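Side-chain contacts in Ddb_g0293866 (Dictyostelium discoideum, PDB 5LW6), which binds ADP-ribose through the macrodomain that forms this chain, and probably takes part in sensing DNA damage: residues 158-161 / 162-166; 165-169 / 170-174; 174-177 / 178-182. All coordinates share one frame; numbering follows the deposited sequence.

Contact 1: 158-161 / 162-166; sequences PQNK and QLYEM
In the first turn of helix 161-167 side chains one turn apart meet in two pairs, N160 with Y164 and K161 with E165. The carbonyl oxygen of N160, the N-cap residue, receives Y164 N at 3.1 Å, and one residue on the carbonyl of K161 receives E165 N. The N160 side chain does not cap the helix; its OD1 turns back to accept from T157 N. With CG lodged between the backbone N and the carbonyl carbon (chi1 63°), the amide lies along the CD1-CE1 side of the Y164 ring, N160 ND2 reaching to 3.5 Å from Y164 CE1 with the two planes 36° apart. A water ties the ends of this pair together, accepting from N160 ND2 at 3.0 Å and lying 2.8 Å from Y164 OH. Both residues are buried, and the water bridges their polar ends; N160 ND2 also makes a weak hydrogen bond to T148 OG1. On the exposed flank, K161 runs out extended and bends only at its last torsion (chi4 -55°), which brings NZ to the syn lone pair of E165 OE1, a short 2.5 Å. The aliphatic part of the lysine passes close to the same oxygen, with K161 CG 3.2 Å from E165 OE1. An i to i+4 lysine-glutamate salt bridge of this kind is a familiar feature of solvent-facing helix surfaces.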
loop_
_atom_site.group_PDB
_atom_site.type_symbol
_atom_site.label_atom_id
_atom_site.label_comp_id
_atom_site.label_asym_id
_atom_site.label_seq_id
_atom_site.Cartn_x
_atom_site.Cartn_y
_atom_site.Cartn_z
ATOM N N PRO A 158 -8.896 -13.672 -0.110
ATOM C CA PRO A 158 -8.739 -14.334 1.172
ATOM C C PRO A 158 -7.718 -13.631 2.083
ATOM O O PRO A 158 -7.793 -13.740 3.330
ATOM C CB PRO A 158 -8.256 -15.727 0.783
ATOM C CG PRO A 158 -8.734 -15.914 -0.586
ATOM C CD PRO A 158 -8.554 -14.583 -1.232
ATOM N N GLN A 159 -6.765 -12.920 1.475
ATOM C CA GLN A 159 -5.744 -12.199 2.246
ATOM C C GLN A 159 -6.182 -10.880 2.862
ATOM O O GLN A 159 -5.449 -10.325 3.708
ATOM C CB GLN A 159 -4.541 -11.942 1.353
ATOM C CG GLN A 159 -3.710 -13.202 1.134
ATOM C CD GLN A 159 -4.373 -14.237 0.236
ATOM O OE1 GLN A 159 -4.919 -13.943 -0.825
ATOM N NE2 GLN A 159 -4.324 -15.455 0.670
ATOM N N ASN A 160 -7.292 -10.334 2.396
ATOM C CA ASN A 160 -7.850 -9.098 3.014
ATOM C C ASN A 160 -9.282 -9.273 3.455
ATOM O O ASN A 160 -10.007 -8.335 3.647
ATOM C CB ASN A 160 -7.637 -7.879 2.118
ATOM C CG ASN A 160 -8.342 -7.976 0.797
ATOM O OD1 ASN A 160 -9.250 -8.791 0.612
ATOM N ND2 ASN A 160 -7.961 -7.117 -0.118
ATOM N N LYS A 161 -9.642 -10.511 3.722
ATOM C CA LYS A 161 -10.953 -10.827 4.269
ATOM C C LYS A 161 -11.295 -10.023 5.490
ATOM O O LYS A 161 -12.385 -9.491 5.618
ATOM C CB LYS A 161 -10.947 -12.351 4.584
ATOM C CG LYS A 161 -12.219 -12.885 5.241
ATOM C CD LYS A 161 -12.041 -14.390 5.456
ATOM C CE LYS A 161 -13.365 -15.116 5.809
ATOM N NZ LYS A 161 -14.025 -14.506 6.972
ATOM N N GLN A 162 -10.334 -9.869 6.383
ATOM C CA GLN A 162 -10.623 -9.210 7.710
ATOM C C GLN A 162 -10.934 -7.753 7.540
ATOM O O GLN A 162 -11.892 -7.255 8.080
ATOM C CB GLN A 162 -9.466 -9.405 8.666
ATOM C CG GLN A 162 -9.571 -8.723 9.985
ATOM C CD GLN A 162 -10.749 -9.234 10.806
ATOM O OE1 GLN A 162 -10.975 -10.442 10.942
ATOM N NE2 GLN A 162 -11.543 -8.310 11.294
ATOM N N LEU A 163 -10.133 -7.093 6.684
ATOM C CA LEU A 163 -10.432 -5.737 6.278
ATOM C C LEU A 163 -11.849 -5.579 5.712
ATOM O O LEU A 163 -12.574 -4.712 6.141
ATOM C CB LEU A 163 -9.374 -5.238 5.313
ATOM C CG LEU A 163 -9.625 -3.881 4.689
ATOM C CD1 LEU A 163 -9.411 -2.722 5.691
ATOM C CD2 LEU A 163 -8.754 -3.731 3.458
ATOM N N TYR A 164 -12.208 -6.435 4.771
ATOM C CA TYR A 164 -13.499 -6.363 4.094
ATOM C C TYR A 164 -14.643 -6.620 5.071
ATOM O O TYR A 164 -15.619 -5.912 4.992
ATOM C CB TYR A 164 -13.548 -7.334 2.912
ATOM C CG TYR A 164 -13.008 -6.707 1.642
ATOM C CD1 TYR A 164 -11.658 -6.424 1.456
ATOM C CD2 TYR A 164 -13.863 -6.279 0.622
ATOM C CE1 TYR A 164 -11.215 -5.811 0.312
ATOM C CE2 TYR A 164 -13.405 -5.669 -0.505
ATOM C CZ TYR A 164 -12.083 -5.410 -0.673
ATOM O OH TYR A 164 -11.620 -4.732 -1.791
ATOM N N GLU A 165 -14.461 -7.530 6.040
ATOM C CA GLU A 165 -15.506 -7.728 7.053
ATOM C C GLU A 165 -15.755 -6.493 7.889
ATOM O O GLU A 165 -16.881 -6.151 8.201
ATOM C CB GLU A 165 -15.143 -8.924 7.864
ATOM C CG GLU A 165 -15.475 -10.069 6.959
ATOM C CD GLU A 165 -15.051 -11.440 7.378
ATOM O OE1 GLU A 165 -15.108 -12.285 6.462
ATOM O OE2 GLU A 165 -14.683 -11.715 8.546
HETATM N N MSE A 166 -14.696 -5.744 8.118
HETATM C CA MSE A 166 -14.754 -4.554 8.858
HETATM C C MSE A 166 -15.403 -3.410 8.103
HETATM O O MSE A 166 -15.921 -2.558 8.710
HETATM C CB MSE A 166 -13.322 -4.188 9.305
HETATM C CG MSE A 166 -12.775 -5.247 10.255
HETATM SE SE MSE A 166 -10.803 -4.913 10.470
HETATM C CE MSE A 166 -10.995 -3.474 11.797
HETATM O O HOH W 1 -9.411 -6.280 -2.645
#

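Contact 2: 165-169 / 170-174; sequences EMLDT and GTFEK
At D168 the backbone swings to a positive phi of 74°, ending one helix and starting the next, whose first turn closes with F172 N on D168 O and E173 N on T169 O, both at 2.9 Å. The aspartate then acts as N-cap with its side chain. Its CG stands anti to the backbone N (chi1 -172°), which carries OD2 over to T171, and that single oxygen takes two donors from one residue. T171 N reaches it at 3.0 Å on the anti side, close to the carboxylate plane, whereas T171 OG1 donates at 2.7 Å from well above that plane. Two bonds from different directions should fix the rotation of the carboxylate, and its negative charge sits at the helix start, where it would be expected to interact favourably with the helix dipole. The residue before the cap, L167, meets the residue after T171, F172, which makes this a hydrophobic staple bracketing the N-cap. L167 CD1 sits almost squarely over one face of the F172 ring, 3.7 Å from its centroid and 5° off the normal, a CH-pi contact in which the methyl lies nearly equally far from all six ring carbons. L205 and L194 pack against the same leucine, while the F172 ring also meets that of Y164 edge-to-face. On another side of the turn, T169 and E173 run side by side in the same direction, with T169 CG2 3.6 Å from E173 OE2. That glutamate oxygen accepts a hydrogen bond from K156 N, linking the new helix to the loop ahead of helix 161-167.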
loop_
_atom_site.group_PDB
_atom_site.type_symbol
_atom_site.label_atom_id
_atom_site.label_comp_id
_atom_site.label_asym_id
_atom_site.label_seq_id
_atom_site.Cartn_x
_atom_site.Cartn_y
_atom_site.Cartn_z
ATOM N N GLU A 165 -14.461 -7.530 6.040
ATOM C CA GLU A 165 -15.506 -7.728 7.053
ATOM C C GLU A 165 -15.755 -6.493 7.889
ATOM O O GLU A 165 -16.881 -6.151 8.201
ATOM C CB GLU A 165 -15.143 -8.924 7.864
ATOM C CG GLU A 165 -15.475 -10.069 6.959
ATOM C CD GLU A 165 -15.051 -11.440 7.378
ATOM O OE1 GLU A 165 -15.108 -12.285 6.462
ATOM O OE2 GLU A 165 -14.683 -11.715 8.546
HETATM N N MSE A 166 -14.696 -5.744 8.118
HETATM C CA MSE A 166 -14.754 -4.554 8.858
HETATM C C MSE A 166 -15.403 -3.410 8.103
HETATM O O MSE A 166 -15.921 -2.558 8.710
HETATM C CB MSE A 166 -13.322 -4.188 9.305
HETATM C CG MSE A 166 -12.775 -5.247 10.255
HETATM SE SE MSE A 166 -10.803 -4.913 10.470
HETATM C CE MSE A 166 -10.995 -3.474 11.797
ATOM N N LEU A 167 -15.336 -3.427 6.772
ATOM C CA LEU A 167 -15.874 -2.375 5.885
ATOM C C LEU A 167 -17.331 -2.676 5.531
ATOM O O LEU A 167 -18.061 -1.755 5.175
ATOM C CB LEU A 167 -15.068 -2.320 4.567
ATOM C CG LEU A 167 -13.630 -1.778 4.694
ATOM C CD1 LEU A 167 -12.742 -2.155 3.526
ATOM C CD2 LEU A 167 -13.684 -0.267 4.894
ATOM N N ASP A 168 -17.690 -3.958 5.692
ATOM C CA ASP A 168 -18.857 -4.646 5.091
ATOM C C ASP A 168 -18.625 -4.924 3.610
ATOM O O ASP A 168 -18.638 -3.998 2.800
ATOM C CB ASP A 168 -20.152 -3.871 5.232
ATOM C CG ASP A 168 -21.363 -4.719 4.780
ATOM O OD1 ASP A 168 -21.784 -5.587 5.572
ATOM O OD2 ASP A 168 -21.808 -4.586 3.616
ATOM N N THR A 169 -18.371 -6.177 3.286
ATOM C CA THR A 169 -17.962 -6.591 1.939
ATOM C C THR A 169 -18.878 -6.076 0.842
ATOM O O THR A 169 -18.419 -5.476 -0.112
ATOM C CB THR A 169 -17.861 -8.100 1.864
ATOM O OG1 THR A 169 -16.868 -8.531 2.792
ATOM C CG2 THR A 169 -17.459 -8.573 0.480
ATOM N N GLY A 170 -20.184 -6.311 1.000
ATOM C CA GLY A 170 -21.124 -5.938 -0.067
ATOM C C GLY A 170 -21.109 -4.444 -0.276
ATOM O O GLY A 170 -21.049 -3.941 -1.422
ATOM N N THR A 171 -21.090 -3.699 0.830
ATOM C CA THR A 171 -21.149 -2.260 0.730
ATOM C C THR A 171 -19.866 -1.743 0.041
ATOM O O THR A 171 -19.924 -0.935 -0.874
ATOM C CB THR A 171 -21.295 -1.560 2.088
ATOM O OG1 THR A 171 -22.443 -2.109 2.787
ATOM C CG2 THR A 171 -21.478 -0.056 1.851
ATOM N N PHE A 172 -18.717 -2.237 0.510
ATOM C CA PHE A 172 -17.476 -1.699 -0.008
ATOM C C PHE A 172 -17.302 -2.086 -1.506
ATOM O O PHE A 172 -16.819 -1.271 -2.300
ATOM C CB PHE A 172 -16.329 -2.187 0.821
ATOM C CG PHE A 172 -15.018 -1.495 0.510
ATOM C CD1 PHE A 172 -14.778 -0.207 0.913
ATOM C CD2 PHE A 172 -13.960 -2.184 -0.119
ATOM C CE1 PHE A 172 -13.587 0.434 0.604
ATOM C CE2 PHE A 172 -12.797 -1.554 -0.435
ATOM C CZ PHE A 172 -12.592 -0.252 -0.039
ATOM N N GLU A 173 -17.677 -3.280 -1.857
ATOM C CA GLU A 173 -17.524 -3.758 -3.233
ATOM C C GLU A 173 -18.396 -2.988 -4.213
ATOM O O GLU A 173 -17.969 -2.714 -5.329
ATOM C CB GLU A 173 -17.799 -5.228 -3.297
ATOM C CG GLU A 173 -16.669 -6.064 -2.694
ATOM C CD GLU A 173 -16.796 -7.554 -3.000
ATOM O OE1 GLU A 173 -17.875 -7.984 -3.546
ATOM O OE2 GLU A 173 -15.854 -8.334 -2.732
ATOM N N LYS A 174 -19.582 -2.642 -3.770
ATOM C CA LYS A 174 -20.487 -1.793 -4.503
ATOM C C LYS A 174 -19.963 -0.381 -4.722
ATOM O O LYS A 174 -19.985 0.097 -5.838
ATOM C CB LYS A 174 -21.831 -1.752 -3.821
ATOM C CG LYS A 174 -22.904 -1.014 -4.606
ATOM C CD LYS A 174 -24.057 -0.653 -3.708
ATOM C CE LYS A 174 -25.099 -1.740 -3.785
ATOM N NZ LYS A 174 -26.161 -1.472 -2.779
#

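Contact 3: 174-177 / 178-182; sequences KVTK and NLYPN
The Y180 ring packs back against the last helical turn, with T176 O obliquely placed 3.5 Å from Y180 CD2 and the CB of its neighbour L179 over one face, 3.7 Å above the plane and displaced toward the rim. Y180 CG stands opposite the carbonyl carbon and beside the backbone N (chi1 -56°), which turns the ring back along the helix. Y190 adds an edge-to-face ring contact, and Y180 OH is hydrogen-bonded to P191 O. A second flat group, the N178 amide, lies alongside K174 and points the same way, with N178 CG 3.5 Å from K174 O. N178 ND2 is not suitably oriented to bond to that carbonyl. Instead, a water donates to K174 O at 2.8 Å and more weakly to N178 OD1, while the backbone N178 N also binds K174 O. The lysine chain, for its part, leads away from the asparagine toward its charged end. These contacts belong to the C terminus of helix 169-179, where the regular i to i+4 pattern is still intact for L179 N on V175 O. Y180 N keeps to it as well, 2.9 Å from T176 O, and L179 N adds a weak second bond to the same oxygen. Y180 then leaves helical geometry and P181 follows. Having no N-H, the proline cannot continue the series, and K177 O instead meets P181 CA in a CA-H...O contact at 3.3 Å. The bent K177 chain curls over the same turn, bringing its CE to 3.6 Å from P181 O. On the flank that faces the sheet, V175 CG1 and L179 CD1 are in loose apolar contact at 4.3 Å. Their side chains and those of T176 and Y180 all rest on I192 of edge strand 189-193.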
loop_
_atom_site.group_PDB
_atom_site.type_symbol
_atom_site.label_atom_id
_atom_site.label_comp_id
_atom_site.label_asym_id
_atom_site.label_seq_id
_atom_site.Cartn_x
_atom_site.Cartn_y
_atom_site.Cartn_z
ATOM N N LYS A 174 -19.582 -2.642 -3.770
ATOM C CA LYS A 174 -20.487 -1.793 -4.503
ATOM C C LYS A 174 -19.963 -0.381 -4.722
ATOM O O LYS A 174 -19.985 0.097 -5.838
ATOM C CB LYS A 174 -21.831 -1.752 -3.821
ATOM C CG LYS A 174 -22.904 -1.014 -4.606
ATOM C CD LYS A 174 -24.057 -0.653 -3.708
ATOM C CE LYS A 174 -25.099 -1.740 -3.785
ATOM N NZ LYS A 174 -26.161 -1.472 -2.779
ATOM N N VAL A 175 -19.469 0.257 -3.660
ATOM C CA VAL A 175 -18.834 1.510 -3.773
ATOM C C VAL A 175 -17.611 1.423 -4.715
ATOM O O VAL A 175 -17.435 2.321 -5.517
ATOM C CB VAL A 175 -18.392 2.044 -2.403
ATOM C CG1 VAL A 175 -17.530 3.240 -2.607
ATOM C CG2 VAL A 175 -19.608 2.410 -1.550
ATOM N N THR A 176 -16.811 0.361 -4.615
ATOM C CA THR A 176 -15.612 0.197 -5.444
ATOM C C THR A 176 -15.986 0.151 -6.939
ATOM O O THR A 176 -15.411 0.886 -7.734
ATOM C CB THR A 176 -14.849 -1.038 -5.020
ATOM O OG1 THR A 176 -14.494 -0.898 -3.608
ATOM C CG2 THR A 176 -13.596 -1.245 -5.879
ATOM N N LYS A 177 -16.990 -0.670 -7.225
ATOM C CA LYS A 177 -17.512 -0.891 -8.611
ATOM C C LYS A 177 -18.115 0.426 -9.173
ATOM O O LYS A 177 -17.983 0.735 -10.337
ATOM C CB LYS A 177 -18.501 -2.069 -8.540
ATOM C CG LYS A 177 -18.937 -2.884 -9.789
ATOM C CD LYS A 177 -17.871 -3.262 -10.864
ATOM C CE LYS A 177 -18.484 -3.349 -12.275
ATOM N NZ LYS A 177 -19.536 -2.304 -12.558
ATOM N N ASN A 178 -18.735 1.223 -8.340
ATOM C CA ASN A 178 -19.237 2.524 -8.758
ATOM C C ASN A 178 -18.171 3.487 -9.083
ATOM O O ASN A 178 -18.242 4.218 -10.072
ATOM C CB ASN A 178 -20.212 3.100 -7.742
ATOM C CG ASN A 178 -21.561 2.466 -7.860
ATOM O OD1 ASN A 178 -21.961 1.999 -8.951
ATOM N ND2 ASN A 178 -22.299 2.450 -6.763
ATOM N N LEU A 179 -17.080 3.419 -8.348
ATOM C CA LEU A 179 -16.023 4.322 -8.654
ATOM C C LEU A 179 -15.123 3.885 -9.853
ATOM O O LEU A 179 -14.529 4.743 -10.516
ATOM C CB LEU A 179 -15.146 4.533 -7.376
ATOM C CG LEU A 179 -15.694 5.399 -6.242
ATOM C CD1 LEU A 179 -14.688 5.284 -5.086
ATOM C CD2 LEU A 179 -15.898 6.859 -6.633
ATOM N N TYR A 180 -14.955 2.581 -10.023
ATOM C CA TYR A 180 -14.030 1.987 -10.964
ATOM C C TYR A 180 -14.717 0.912 -11.732
ATOM O O TYR A 180 -14.487 -0.288 -11.537
ATOM C CB TYR A 180 -12.825 1.394 -10.203
ATOM C CG TYR A 180 -12.158 2.445 -9.344
ATOM C CD1 TYR A 180 -11.513 3.549 -9.914
ATOM C CD2 TYR A 180 -12.176 2.329 -7.964
ATOM C CE1 TYR A 180 -10.873 4.526 -9.124
ATOM C CE2 TYR A 180 -11.535 3.314 -7.146
ATOM C CZ TYR A 180 -10.929 4.417 -7.740
ATOM O OH TYR A 180 -10.331 5.413 -6.994
ATOM N N PRO A 181 -15.639 1.336 -12.606
ATOM C CA PRO A 181 -16.508 0.364 -13.215
ATOM C C PRO A 181 -15.772 -0.564 -14.173
ATOM O O PRO A 181 -16.265 -1.639 -14.473
ATOM C CB PRO A 181 -17.557 1.243 -13.951
ATOM C CG PRO A 181 -16.999 2.597 -13.997
ATOM C CD PRO A 181 -16.084 2.722 -12.815
ATOM N N ASN A 182 -14.633 -0.130 -14.671
ATOM C CA ASN A 182 -13.828 -0.889 -15.629
ATOM C C ASN A 182 -12.724 -1.704 -14.926
ATOM O O ASN A 182 -11.874 -2.260 -15.552
ATOM C CB ASN A 182 -13.221 0.075 -16.669
ATOM C CG ASN A 182 -14.283 0.750 -17.477
ATOM O OD1 ASN A 182 -15.294 0.142 -17.747
ATOM N ND2 ASN A 182 -14.138 2.054 -17.712
HETATM O O HOH W 2 -21.695 -0.932 -7.843
#

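Read from the N terminus, the three contacts lie in series along 158-182, each confined to neighbouring turns; none encloses or crosses another, and none closes a long loop. Contact 1 starts helix 161-167 after the loop that follows strand 145-149. Contact 2 overlaps it at E165 and M166 and turns the chain at D168 into helix 169-179, and contact 3, sharing K174, brings that helix to its end. Contacts 1 and 2 touch directly, Y164 packing on T169, F172 and E173, so the two helices are joined by side chains as well as by the turn. Contact 3 carries the second helix onto strand 189-193, the outermost strand at that side of the macrodomain sheet.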